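Local coordinates for protein Serpin48 (Tenebrio molitor, PDB 3OZQ) that inhibits the serine protease SPE with high specificity in insect innate immunity, at residues Ala168-Ala173 with Gly325-Ala330; Tyr208-Glu213 with Leu259-Val264; Leu160-Leu165 with Val309-Val314; Gln149-Pro154 with Val164-Leu169. All coordinates share one frame; numbering follows the deposited sequence.

Interaction 1 of 4, residues Ala168-Ala173 with Gly325-Ala330; sequences ALYFNA and GVEAAA
Ala-173 and Val-326 form an antiparallel hydrogen-bonded pair with CA atoms 5.4 Å apart, Ala-173 N giving to Val-326 O at 3.3 Å and Val-326 N returning to Ala-173 O at 3.1 Å. Both bonds are nearly straight. Gly-325 comes just before the pair, its backbone in a conformation where a beta carbon would run into O of Ala-173.

Val-326 places CG2 between its backbone N and carbonyl carbon (chi1 -50°). This methyl sits over the paired strand, 3.4 Å from Ala-173 N, and meets Phe-171 CD2 at 3.9 Å. The pairing is consistent with the start of the reactive-centre-loop hinge entering sheet A, as in partially inserted serpins: residues 325-326 lie beside strand 163-174, and the backbone of Glu-327 bonds to Asp-320 on strand 310-321, so this segment reaches both strands.

Glu-327 lays CB 3.5 Å from Phe-171 O. Its CG, set opposite the backbone N by chi1, comes 3.9 Å from Tyr-170 CE1; the bend at chi2 turns only the carboxylate end. That carboxylate is turned 67° from the tyrosine ring, and OE2 has a long, weak ion pair with Lys-147. The Tyr-170 ring is held independently: OH bonds to Gln-145 OE1 and the ring stacks with His-92.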
loop_
_atom_site.group_PDB
_atom_site.type_symbol
_atom_site.label_atom_id
_atom_site.label_comp_id
_atom_site.label_asym_id
_atom_site.label_seq_id
_atom_site.Cartn_x
_atom_site.Cartn_y
_atom_site.Cartn_z
ATOM N N ALA A 168 -9.566 -1.255 0.600
ATOM C CA ALA A 168 -9.118 -2.615 0.369
ATOM C C ALA A 168 -8.462 -2.669 -0.993
ATOM O O ALA A 168 -8.984 -2.105 -1.953
ATOM C CB ALA A 168 -10.269 -3.559 0.396
ATOM N N LEU A 169 -7.328 -3.350 -1.081
ATOM C CA LEU A 169 -6.646 -3.492 -2.369
ATOM C C LEU A 169 -5.666 -4.645 -2.434
ATOM O O LEU A 169 -5.289 -5.238 -1.426
ATOM C CB LEU A 169 -5.927 -2.197 -2.816
ATOM C CG LEU A 169 -5.067 -1.288 -1.916
ATOM C CD1 LEU A 169 -4.666 -1.867 -0.590
ATOM C CD2 LEU A 169 -3.837 -0.672 -2.638
ATOM N N TYR A 170 -5.257 -4.936 -3.660
ATOM C CA TYR A 170 -4.253 -5.940 -3.935
ATOM C C TYR A 170 -3.826 -5.737 -5.378
ATOM O O TYR A 170 -4.562 -5.150 -6.177
ATOM C CB TYR A 170 -4.799 -7.352 -3.709
ATOM C CG TYR A 170 -5.795 -7.819 -4.745
ATOM C CD1 TYR A 170 -5.374 -8.512 -5.874
ATOM C CD2 TYR A 170 -7.159 -7.577 -4.591
ATOM C CE1 TYR A 170 -6.282 -8.951 -6.824
ATOM C CE2 TYR A 170 -8.077 -8.009 -5.540
ATOM C CZ TYR A 170 -7.629 -8.699 -6.656
ATOM O OH TYR A 170 -8.526 -9.132 -7.606
ATOM N N PHE A 171 -2.633 -6.222 -5.697
ATOM C CA PHE A 171 -1.981 -5.962 -6.972
ATOM C C PHE A 171 -1.816 -7.272 -7.726
ATOM O O PHE A 171 -1.598 -8.321 -7.122
ATOM C CB PHE A 171 -0.597 -5.368 -6.716
ATOM C CG PHE A 171 0.068 -4.814 -7.945
ATOM C CD1 PHE A 171 -0.518 -3.786 -8.662
ATOM C CD2 PHE A 171 1.293 -5.313 -8.377
ATOM C CE1 PHE A 171 0.107 -3.261 -9.796
ATOM C CE2 PHE A 171 1.919 -4.791 -9.506
ATOM C CZ PHE A 171 1.327 -3.758 -10.211
ATOM N N ASN A 172 -1.918 -7.202 -9.046
ATOM C CA ASN A 172 -1.710 -8.366 -9.892
ATOM C C ASN A 172 -0.732 -8.054 -11.019
ATOM O O ASN A 172 -0.980 -7.157 -11.831
ATOM C CB ASN A 172 -3.042 -8.843 -10.460
ATOM C CG ASN A 172 -2.871 -9.922 -11.506
ATOM O OD1 ASN A 172 -2.872 -11.118 -11.192
ATOM N ND2 ASN A 172 -2.711 -9.509 -12.760
ATOM N N ALA A 173 0.388 -8.781 -11.055
ATOM C CA ALA A 173 1.423 -8.555 -12.059
ATOM C C ALA A 173 2.163 -9.832 -12.421
ATOM O O ALA A 173 2.126 -10.823 -11.685
ATOM C CB ALA A 173 2.418 -7.484 -11.603
ATOM N N GLY A 325 4.614 -14.427 -10.615
ATOM C CA GLY A 325 4.556 -13.032 -10.218
ATOM C C GLY A 325 3.791 -12.869 -8.923
ATOM O O GLY A 325 4.015 -13.606 -7.964
ATOM N N VAL A 326 2.871 -11.909 -8.892
ATOM C CA VAL A 326 2.113 -11.652 -7.680
ATOM C C VAL A 326 0.626 -11.827 -7.977
ATOM O O VAL A 326 0.106 -11.261 -8.942
ATOM C CB VAL A 326 2.399 -10.248 -7.107
ATOM C CG1 VAL A 326 3.890 -10.013 -7.006
ATOM C CG2 VAL A 326 1.769 -9.190 -7.971
ATOM N N GLU A 327 -0.041 -12.633 -7.157
ATOM C CA GLU A 327 -1.436 -12.985 -7.393
ATOM C C GLU A 327 -1.581 -13.554 -8.806
ATOM O O GLU A 327 -2.551 -13.270 -9.511
ATOM C CB GLU A 327 -2.337 -11.761 -7.182
ATOM C CG GLU A 327 -3.833 -11.998 -7.324
ATOM C CD GLU A 327 -4.395 -12.923 -6.254
ATOM O OE1 GLU A 327 -3.649 -13.301 -5.319
ATOM O OE2 GLU A 327 -5.591 -13.279 -6.351
ATOM N N ALA A 328 -0.595 -14.351 -9.215
ATOM C CA ALA A 328 -0.603 -14.993 -10.524
ATOM C C ALA A 328 -0.843 -16.496 -10.398
ATOM O O ALA A 328 -0.185 -17.173 -9.606
ATOM C CB ALA A 328 0.709 -14.732 -11.254
ATOM N N ALA A 329 -1.786 -17.010 -11.180
ATOM C CA ALA A 329 -2.048 -18.447 -11.225
ATOM C C ALA A 329 -0.891 -19.174 -11.900
ATOM O O ALA A 329 -0.265 -18.638 -12.819
ATOM C CB ALA A 329 -3.352 -18.729 -11.964
ATOM N N ALA A 330 -0.607 -20.389 -11.443
ATOM C CA ALA A 330 0.449 -21.205 -12.036
ATOM C C ALA A 330 0.202 -21.436 -13.529
ATOM O O ALA A 330 -0.838 -21.968 -13.919
ATOM C CB ALA A 330 0.562 -22.536 -11.302
#

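Interaction 2 of 4, residues Tyr208-Glu213 with Leu259-Val264; sequences YFNYYE and LTKQLV
Tyr-208 to Tyr-211 pair antiparallel with Leu-263 to Thr-260, at a place that probably corresponds to the junction of serpin sheets B and C; the N-to-C directions of the short segments make 106°, far from the 180° of a straight antiparallel pair, evidence of strong twist or coiling.

Among backbone bonds, Phe-209 and Gln-262 exchange two, Gln-262 N to Phe-209 O being the shorter at 3.1 Å. Tyr-211 N reaches Thr-260 O at 2.9 Å in a bent bond, and Thr-260 N returns a weak one. Between these couples Asn-210 and Lys-261, a non-hydrogen-bonded pair, bring their CA atoms within 4.2 Å.

The apolar contacts involve rings. Leu-263 CB makes a CH-pi contact with Tyr-208, 4.0 Å from the ring centroid and 25° off its normal, while Lys-261 O lies at the ring's edge. On the other face of the sheet, Phe-209 CD1 meets Val-264 CG1.

Polar side chains complete the contact. The extended first torsion of Tyr-211 carries its ring beside the Gln-262 amide, planes 86° apart, and its OH bonds to the anti lone pair of Glu-213 OE1; replacement by alanine is likely to leave that carboxylate without its hydroxyl and open a gap beside the amide, whose OE1 is bonded to Lys-348. One water donates to both Asn-210 OD1 (water O to OD1, 2.6 Å) and Leu-259 O (water O to carbonyl O, 2.8 Å), bridging two acceptors.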
loop_
_atom_site.group_PDB
_atom_site.type_symbol
_atom_site.label_atom_id
_atom_site.label_comp_id
_atom_site.label_asym_id
_atom_site.label_seq_id
_atom_site.Cartn_x
_atom_site.Cartn_y
_atom_site.Cartn_z
ATOM N N TYR A 208 20.182 -10.316 -15.897
ATOM C CA TYR A 208 20.603 -8.936 -15.693
ATOM C C TYR A 208 19.460 -8.121 -15.094
ATOM O O TYR A 208 18.465 -7.831 -15.762
ATOM C CB TYR A 208 21.101 -8.298 -16.994
ATOM C CG TYR A 208 22.558 -8.593 -17.293
ATOM C CD1 TYR A 208 23.573 -7.829 -16.730
ATOM C CD2 TYR A 208 22.917 -9.645 -18.124
ATOM C CE1 TYR A 208 24.913 -8.097 -16.995
ATOM C CE2 TYR A 208 24.256 -9.930 -18.394
ATOM C CZ TYR A 208 25.250 -9.149 -17.827
ATOM O OH TYR A 208 26.579 -9.417 -18.093
ATOM N N PHE A 209 19.617 -7.758 -13.827
ATOM C CA PHE A 209 18.599 -7.000 -13.106
ATOM C C PHE A 209 19.239 -5.774 -12.502
ATOM O O PHE A 209 20.422 -5.786 -12.175
ATOM C CB PHE A 209 17.999 -7.850 -11.977
ATOM C CG PHE A 209 17.141 -8.982 -12.456
ATOM C CD1 PHE A 209 17.193 -10.222 -11.833
ATOM C CD2 PHE A 209 16.264 -8.807 -13.518
ATOM C CE1 PHE A 209 16.394 -11.272 -12.268
ATOM C CE2 PHE A 209 15.463 -9.847 -13.956
ATOM C CZ PHE A 209 15.525 -11.080 -13.333
ATOM N N ASN A 210 18.448 -4.716 -12.339
ATOM C CA ASN A 210 18.916 -3.542 -11.634
ATOM C C ASN A 210 19.372 -3.897 -10.231
ATOM O O ASN A 210 18.664 -4.561 -9.474
ATOM C CB ASN A 210 17.838 -2.457 -11.622
ATOM C CG ASN A 210 17.758 -1.726 -12.943
ATOM O OD1 ASN A 210 18.769 -1.258 -13.460
ATOM N ND2 ASN A 210 16.565 -1.649 -13.511
ATOM N N TYR A 211 20.568 -3.443 -9.898
ATOM C CA TYR A 211 21.258 -3.892 -8.706
ATOM C C TYR A 211 22.028 -2.723 -8.130
ATOM O O TYR A 211 22.504 -1.861 -8.870
ATOM C CB TYR A 211 22.214 -5.029 -9.090
ATOM C CG TYR A 211 23.105 -5.523 -7.977
ATOM C CD1 TYR A 211 22.760 -6.646 -7.234
ATOM C CD2 TYR A 211 24.300 -4.877 -7.674
ATOM C CE1 TYR A 211 23.579 -7.113 -6.215
ATOM C CE2 TYR A 211 25.124 -5.334 -6.654
ATOM C CZ TYR A 211 24.759 -6.454 -5.932
ATOM O OH TYR A 211 25.570 -6.916 -4.919
ATOM N N TYR A 212 22.154 -2.682 -6.812
ATOM C CA TYR A 212 22.884 -1.593 -6.177
ATOM C C TYR A 212 23.423 -1.983 -4.812
ATOM O O TYR A 212 22.743 -2.640 -4.027
ATOM C CB TYR A 212 21.994 -0.353 -6.047
ATOM C CG TYR A 212 22.751 0.886 -5.636
ATOM C CD1 TYR A 212 22.617 1.419 -4.360
ATOM C CD2 TYR A 212 23.612 1.517 -6.525
ATOM C CE1 TYR A 212 23.321 2.549 -3.981
ATOM C CE2 TYR A 212 24.316 2.647 -6.158
ATOM C CZ TYR A 212 24.171 3.156 -4.886
ATOM O OH TYR A 212 24.876 4.285 -4.531
ATOM N N GLU A 213 24.648 -1.568 -4.526
ATOM C CA GLU A 213 25.215 -1.793 -3.209
ATOM C C GLU A 213 25.285 -0.469 -2.471
ATOM O O GLU A 213 26.119 0.381 -2.789
ATOM C CB GLU A 213 26.603 -2.442 -3.316
ATOM C CG GLU A 213 26.579 -3.887 -3.832
ATOM C CD GLU A 213 27.971 -4.420 -4.176
ATOM O OE1 GLU A 213 28.061 -5.514 -4.783
ATOM O OE2 GLU A 213 28.969 -3.738 -3.844
ATOM N N LEU A 259 20.581 2.614 -9.734
ATOM C CA LEU A 259 20.583 1.179 -10.000
ATOM C C LEU A 259 20.998 0.889 -11.439
ATOM O O LEU A 259 20.485 1.497 -12.378
ATOM C CB LEU A 259 19.198 0.591 -9.716
ATOM C CG LEU A 259 18.585 0.989 -8.367
ATOM C CD1 LEU A 259 17.066 0.933 -8.428
ATOM C CD2 LEU A 259 19.108 0.113 -7.246
ATOM N N THR A 260 21.934 -0.038 -11.608
ATOM C CA THR A 260 22.378 -0.434 -12.939
ATOM C C THR A 260 22.209 -1.933 -13.120
ATOM O O THR A 260 22.213 -2.684 -12.147
ATOM C CB THR A 260 23.852 -0.070 -13.176
ATOM O OG1 THR A 260 24.650 -0.579 -12.094
ATOM C CG2 THR A 260 24.018 1.439 -13.259
ATOM N N LYS A 261 22.057 -2.367 -14.365
ATOM C CA LYS A 261 21.868 -3.780 -14.645
ATOM C C LYS A 261 23.159 -4.579 -14.463
ATOM O O LYS A 261 24.123 -4.413 -15.210
ATOM C CB LYS A 261 21.314 -3.972 -16.055
ATOM C CG LYS A 261 19.939 -3.368 -16.251
ATOM C CD LYS A 261 19.065 -4.279 -17.102
ATOM C CE LYS A 261 17.624 -3.792 -17.142
ATOM N NZ LYS A 261 16.755 -4.689 -17.963
ATOM N N GLN A 262 23.177 -5.449 -13.464
ATOM C CA GLN A 262 24.321 -6.325 -13.253
ATOM C C GLN A 262 23.891 -7.775 -13.324
ATOM O O GLN A 262 22.749 -8.107 -13.027
ATOM C CB GLN A 262 24.996 -6.036 -11.913
ATOM C CG GLN A 262 25.493 -4.601 -11.771
ATOM C CD GLN A 262 26.744 -4.496 -10.914
ATOM O OE1 GLN A 262 27.756 -5.130 -11.200
ATOM N NE2 GLN A 262 26.676 -3.694 -9.855
ATOM N N LEU A 263 24.817 -8.639 -13.723
ATOM C CA LEU A 263 24.544 -10.061 -13.815
ATOM C C LEU A 263 24.429 -10.633 -12.410
ATOM O O LEU A 263 25.319 -10.457 -11.584
ATOM C CB LEU A 263 25.679 -10.756 -14.558
ATOM C CG LEU A 263 25.434 -12.235 -14.798
ATOM C CD1 LEU A 263 24.207 -12.411 -15.683
ATOM C CD2 LEU A 263 26.672 -12.867 -15.433
ATOM N N VAL A 264 23.338 -11.325 -12.134
ATOM C CA VAL A 264 23.050 -11.687 -10.760
ATOM C C VAL A 264 22.298 -12.993 -10.695
ATOM O O VAL A 264 21.587 -13.353 -11.630
ATOM C CB VAL A 264 22.219 -10.551 -10.061
ATOM C CG1 VAL A 264 20.949 -10.262 -10.834
ATOM C CG2 VAL A 264 21.914 -10.899 -8.615
HETATM O O HOH W 1 19.232 0.859 -14.810
#

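Interaction 3 of 4, residues Leu160-Leu165 with Val309-Val314; sequences LTRVVL and VISNIV
Arg-162 N and Ser-311 OG, 2.8 Å apart and bonded at 165°, begin a set of hydrogen bonds between parallel strands whose short axes differ by only 16°. Val-163 O takes two successive donors, Ser-311 N at 2.7 Å and Asn-312 N more weakly, because Ser-311 has helix-like backbone angles. Further along the pairing is regular: Leu-165 N gives to Asn-312 O at 3.0 Å, and Leu-165 O accepts Val-314 N.

Two waters extend the polar set. One links Leu-160 O, Arg-162 NH2 and Ser-311 OG; the other donates to Asn-312 OD1 and accepts from Thr-161 OG1, which also bonds to Asn-158 N.

The guanidinium of Arg-162 lies between methyls. Val-309 CG2 lies over the centre of one face, 3.3 Å from CZ, and Leu-160 CD2 is offset over the opposite face. Bends at chi2 and chi3 (-61°) turn NE back to Leu-160 O, at 2.8 Å. A serine in its place would probably uncover the Val-309 methyls and leave Leu-160 O and the water without their arginine donors.

Apolar packing follows the strands: Leu-165 and Ile-313 lie side by side, CB to CG2 3.8 Å. In serpin sheet A, strand 163-174 is flanked on its other side by strand 90-100, Val-164 making a backbone hydrogen bond with Tyr-98, while Ile-313 packs on Phe-279 and Leu-283 of helix 279-286.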
loop_
_atom_site.group_PDB
_atom_site.type_symbol
_atom_site.label_atom_id
_atom_site.label_comp_id
_atom_site.label_asym_id
_atom_site.label_seq_id
_atom_site.Cartn_x
_atom_site.Cartn_y
_atom_site.Cartn_z
ATOM N N LEU A 160 -21.375 6.468 18.137
ATOM C CA LEU A 160 -20.767 7.672 17.571
ATOM C C LEU A 160 -20.127 7.511 16.181
ATOM O O LEU A 160 -19.510 8.445 15.683
ATOM C CB LEU A 160 -19.734 8.252 18.533
ATOM C CG LEU A 160 -20.256 9.189 19.621
ATOM C CD1 LEU A 160 -19.067 9.834 20.313
ATOM C CD2 LEU A 160 -21.183 10.239 19.037
ATOM N N THR A 161 -20.260 6.351 15.552
ATOM C CA THR A 161 -19.663 6.181 14.232
ATOM C C THR A 161 -20.363 7.126 13.264
ATOM O O THR A 161 -21.589 7.080 13.131
ATOM C CB THR A 161 -19.730 4.724 13.728
ATOM O OG1 THR A 161 -19.090 3.867 14.674
ATOM C CG2 THR A 161 -19.010 4.589 12.380
ATOM N N ARG A 162 -19.577 7.999 12.625
ATOM C CA ARG A 162 -20.089 9.054 11.743
ATOM C C ARG A 162 -19.595 8.928 10.301
ATOM O O ARG A 162 -20.387 8.953 9.369
ATOM C CB ARG A 162 -19.723 10.438 12.295
ATOM C CG ARG A 162 -20.789 11.022 13.257
ATOM C CD ARG A 162 -20.172 11.921 14.338
ATOM N NE ARG A 162 -19.223 11.200 15.202
ATOM C CZ ARG A 162 -18.462 11.785 16.124
ATOM N NH1 ARG A 162 -18.538 13.094 16.311
ATOM N NH2 ARG A 162 -17.631 11.072 16.863
ATOM N N VAL A 163 -18.281 8.816 10.124
ATOM C CA VAL A 163 -17.720 8.513 8.801
ATOM C C VAL A 163 -16.649 7.438 8.877
ATOM O O VAL A 163 -15.721 7.516 9.701
ATOM C CB VAL A 163 -17.104 9.752 8.120
ATOM C CG1 VAL A 163 -16.436 9.355 6.792
ATOM C CG2 VAL A 163 -18.165 10.822 7.894
ATOM N N VAL A 164 -16.775 6.438 8.007
ATOM C CA VAL A 164 -15.801 5.369 7.941
ATOM C C VAL A 164 -15.199 5.326 6.546
ATOM O O VAL A 164 -15.929 5.252 5.556
ATOM C CB VAL A 164 -16.440 4.004 8.265
ATOM C CG1 VAL A 164 -15.422 2.880 8.074
ATOM C CG2 VAL A 164 -16.986 4.017 9.688
ATOM N N LEU A 165 -13.869 5.396 6.487
ATOM C CA LEU A 165 -13.106 5.184 5.248
ATOM C C LEU A 165 -12.688 3.732 5.148
ATOM O O LEU A 165 -11.994 3.218 6.020
ATOM C CB LEU A 165 -11.831 6.032 5.215
ATOM C CG LEU A 165 -11.804 7.550 5.419
ATOM C CD1 LEU A 165 -10.879 8.223 4.422
ATOM C CD2 LEU A 165 -13.176 8.207 5.445
ATOM N N VAL A 309 -17.450 13.462 11.734
ATOM C CA VAL A 309 -16.009 13.412 11.917
ATOM C C VAL A 309 -15.582 12.118 11.250
ATOM O O VAL A 309 -16.422 11.253 10.987
ATOM C CB VAL A 309 -15.600 13.377 13.398
ATOM C CG1 VAL A 309 -16.299 14.503 14.184
ATOM C CG2 VAL A 309 -15.926 12.013 14.005
ATOM N N ILE A 310 -14.292 11.974 10.955
ATOM C CA ILE A 310 -13.821 10.700 10.455
ATOM C C ILE A 310 -13.657 9.777 11.649
ATOM O O ILE A 310 -12.802 10.000 12.504
ATOM C CB ILE A 310 -12.469 10.801 9.714
ATOM C CG1 ILE A 310 -12.585 11.682 8.465
ATOM C CG2 ILE A 310 -11.996 9.420 9.322
ATOM C CD1 ILE A 310 -11.269 11.720 7.629
ATOM N N SER A 311 -14.467 8.732 11.696
ATOM C CA SER A 311 -14.479 7.844 12.853
ATOM C C SER A 311 -13.428 6.737 12.743
ATOM O O SER A 311 -12.780 6.383 13.726
ATOM C CB SER A 311 -15.867 7.233 13.027
ATOM O OG SER A 311 -16.853 8.237 13.119
ATOM N N ASN A 312 -13.291 6.167 11.554
ATOM C CA ASN A 312 -12.303 5.111 11.343
ATOM C C ASN A 312 -11.717 5.181 9.944
ATOM O O ASN A 312 -12.378 5.647 9.021
ATOM C CB ASN A 312 -12.919 3.729 11.574
ATOM C CG ASN A 312 -13.698 3.652 12.871
ATOM O OD1 ASN A 312 -14.782 4.203 12.976
ATOM N ND2 ASN A 312 -13.132 2.993 13.870
ATOM N N ILE A 313 -10.470 4.718 9.797
ATOM C CA ILE A 313 -9.861 4.558 8.486
ATOM C C ILE A 313 -9.146 3.216 8.442
ATOM O O ILE A 313 -8.176 3.001 9.149
ATOM C CB ILE A 313 -8.836 5.669 8.164
ATOM C CG1 ILE A 313 -9.430 7.052 8.436
ATOM C CG2 ILE A 313 -8.392 5.564 6.711
ATOM C CD1 ILE A 313 -8.406 8.183 8.242
ATOM N N VAL A 314 -9.639 2.316 7.615
ATOM C CA VAL A 314 -9.190 0.943 7.664
ATOM C C VAL A 314 -8.718 0.484 6.297
ATOM O O VAL A 314 -9.484 0.479 5.328
ATOM C CB VAL A 314 -10.312 0.001 8.211
ATOM C CG1 VAL A 314 -9.778 -1.425 8.362
ATOM C CG2 VAL A 314 -10.779 0.501 9.550
HETATM O O HOH W 2 -16.581 8.681 15.974
HETATM O O HOH W 3 -16.508 3.906 14.946
#

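Interaction 4 of 4, residues Gln149-Pro154 with Val164-Leu169; sequences QNLVDP and VLINAL
Leu-151 straddles two residues of strand 163-174 with its forked end. Its CG is anti to the backbone N (chi1 -172°), which extends the fork to the sheet: CD1 touches Ala-168 CB at 3.6 Å and also meets Ile-166 CG2 at 3.9 Å, while CD2 reaches Ile-166 CD1 at 3.5 Å. The two side chains run antiparallel alongside one another, each offering two methyls.

Ile-166 leaves its backbone alongside the loop, but with chi1 -74° and chi2 -38°, the latter well short of full staggering, its CD1 comes nearer. There Val-152 CG2 also meets it, 3.6 Å away, the valine crossing the isoleucine at about a right angle. CD1 is thus gripped by methyls of two successive loop residues.

As in other serpins, the chain after helix 129-143 crosses the front of sheet A. Met-136 of that helix also touches Ile-166, and Asn-137 OD1 accepts a hydrogen bond from Val-152 N. Asn-167 points away from the loop and bonds to Ser-40.

With neither hydrogen bond nor charge pair between the segments, the attachment depends on the shape and burial of four apolar side chains.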
loop_
_atom_site.group_PDB
_atom_site.type_symbol
_atom_site.label_atom_id
_atom_site.label_comp_id
_atom_site.label_asym_id
_atom_site.label_seq_id
_atom_site.Cartn_x
_atom_site.Cartn_y
_atom_site.Cartn_z
ATOM N N GLN A 149 -11.791 -10.305 2.718
ATOM C CA GLN A 149 -12.972 -10.580 3.506
ATOM C C GLN A 149 -12.838 -9.967 4.884
ATOM O O GLN A 149 -11.720 -9.718 5.357
ATOM C CB GLN A 149 -13.206 -12.091 3.592
ATOM C CG GLN A 149 -13.462 -12.732 2.238
ATOM C CD GLN A 149 -13.927 -14.171 2.347
ATOM O OE1 GLN A 149 -13.833 -14.790 3.408
ATOM N NE2 GLN A 149 -14.442 -14.711 1.245
ATOM N N ASN A 150 -13.983 -9.692 5.501
ATOM C CA ASN A 150 -14.022 -9.243 6.877
ATOM C C ASN A 150 -13.118 -8.060 7.147
ATOM O O ASN A 150 -12.400 -8.033 8.144
ATOM C CB ASN A 150 -13.655 -10.407 7.799
ATOM C CG ASN A 150 -14.692 -11.496 7.770
ATOM O OD1 ASN A 150 -15.757 -11.353 8.365
ATOM N ND2 ASN A 150 -14.407 -12.580 7.054
ATOM N N LEU A 151 -13.148 -7.080 6.257
ATOM C CA LEU A 151 -12.339 -5.890 6.451
ATOM C C LEU A 151 -12.736 -5.169 7.733
ATOM O O LEU A 151 -11.882 -4.855 8.560
ATOM C CB LEU A 151 -12.447 -4.950 5.246
ATOM C CG LEU A 151 -11.478 -3.762 5.266
ATOM C CD1 LEU A 151 -11.116 -3.317 3.847
ATOM C CD2 LEU A 151 -12.050 -2.612 6.081
ATOM N N VAL A 152 -14.032 -4.906 7.881
ATOM C CA VAL A 152 -14.568 -4.169 9.033
ATOM C C VAL A 152 -14.887 -5.152 10.152
ATOM O O VAL A 152 -15.636 -6.116 9.960
ATOM C CB VAL A 152 -15.854 -3.391 8.672
ATOM C CG1 VAL A 152 -16.473 -2.729 9.923
ATOM C CG2 VAL A 152 -15.575 -2.339 7.586
ATOM N N ASP A 153 -14.284 -4.920 11.308
ATOM C CA ASP A 153 -14.608 -5.670 12.508
ATOM C C ASP A 153 -15.710 -4.906 13.220
ATOM O O ASP A 153 -15.482 -3.796 13.701
ATOM C CB ASP A 153 -13.372 -5.793 13.394
ATOM C CG ASP A 153 -13.685 -6.378 14.765
ATOM O OD1 ASP A 153 -12.739 -6.844 15.421
ATOM O OD2 ASP A 153 -14.863 -6.365 15.192
ATOM N N PRO A 154 -16.914 -5.499 13.293
ATOM C CA PRO A 154 -18.087 -4.774 13.784
ATOM C C PRO A 154 -17.842 -4.115 15.139
ATOM O O PRO A 154 -18.496 -3.134 15.478
ATOM C CB PRO A 154 -19.159 -5.863 13.879
ATOM C CG PRO A 154 -18.422 -7.127 13.958
ATOM C CD PRO A 154 -17.205 -6.930 13.100
ATOM N N VAL A 164 -16.775 6.438 8.007
ATOM C CA VAL A 164 -15.801 5.369 7.941
ATOM C C VAL A 164 -15.199 5.326 6.546
ATOM O O VAL A 164 -15.929 5.252 5.556
ATOM C CB VAL A 164 -16.440 4.004 8.265
ATOM C CG1 VAL A 164 -15.422 2.880 8.074
ATOM C CG2 VAL A 164 -16.986 4.017 9.688
ATOM N N LEU A 165 -13.869 5.396 6.487
ATOM C CA LEU A 165 -13.106 5.184 5.248
ATOM C C LEU A 165 -12.688 3.732 5.148
ATOM O O LEU A 165 -11.994 3.218 6.020
ATOM C CB LEU A 165 -11.831 6.032 5.215
ATOM C CG LEU A 165 -11.804 7.550 5.419
ATOM C CD1 LEU A 165 -10.879 8.223 4.422
ATOM C CD2 LEU A 165 -13.176 8.207 5.445
ATOM N N ILE A 166 -13.103 3.081 4.073
ATOM C CA ILE A 166 -12.717 1.706 3.802
ATOM C C ILE A 166 -11.766 1.696 2.610
ATOM O O ILE A 166 -12.027 2.377 1.618
ATOM C CB ILE A 166 -13.938 0.878 3.411
ATOM C CG1 ILE A 166 -14.792 0.608 4.643
ATOM C CG2 ILE A 166 -13.503 -0.412 2.776
ATOM C CD1 ILE A 166 -13.982 0.349 5.884
ATOM N N ASN A 167 -10.686 0.927 2.710
ATOM C CA ASN A 167 -9.620 0.916 1.683
ATOM C C ASN A 167 -9.009 -0.469 1.510
ATOM O O ASN A 167 -8.065 -0.818 2.195
ATOM C CB ASN A 167 -8.533 1.908 2.092
ATOM C CG ASN A 167 -7.399 2.021 1.085
ATOM O OD1 ASN A 167 -7.520 1.630 -0.075
ATOM N ND2 ASN A 167 -6.299 2.606 1.529
ATOM N N ALA A 168 -9.566 -1.255 0.600
ATOM C CA ALA A 168 -9.118 -2.615 0.369
ATOM C C ALA A 168 -8.462 -2.669 -0.993
ATOM O O ALA A 168 -8.984 -2.105 -1.953
ATOM C CB ALA A 168 -10.269 -3.559 0.396
ATOM N N LEU A 169 -7.328 -3.350 -1.081
ATOM C CA LEU A 169 -6.646 -3.492 -2.369
ATOM C C LEU A 169 -5.666 -4.645 -2.434
ATOM O O LEU A 169 -5.289 -5.238 -1.426
ATOM C CB LEU A 169 -5.927 -2.197 -2.816
ATOM C CG LEU A 169 -5.067 -1.288 -1.916
ATOM C CD1 LEU A 169 -4.666 -1.867 -0.590
ATOM C CD2 LEU A 169 -3.837 -0.672 -2.638
#

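Interactions 1, 3 and 4 all use strand 163-174, at its far end, its beginning and its middle, whereas interaction 2 is remote, its centre about 45 Å from that of interaction 3. Interactions 1 and 4 are buried; 2 and 3 are partly buried and include water bridges. Interactions 3 and 4 touch directly, Val-314 CG1 packing on Leu-151 CD2 at 3.4 Å. Chemistry varies with position: parallel strand bonding with a guanidinium covered by a valine methyl in 3, a single antiparallel pair, probably at the reactive-loop hinge, in 1, purely apolar loop-to-sheet packing in 4, and twisted antiparallel pairing with aromatic side chains in 2.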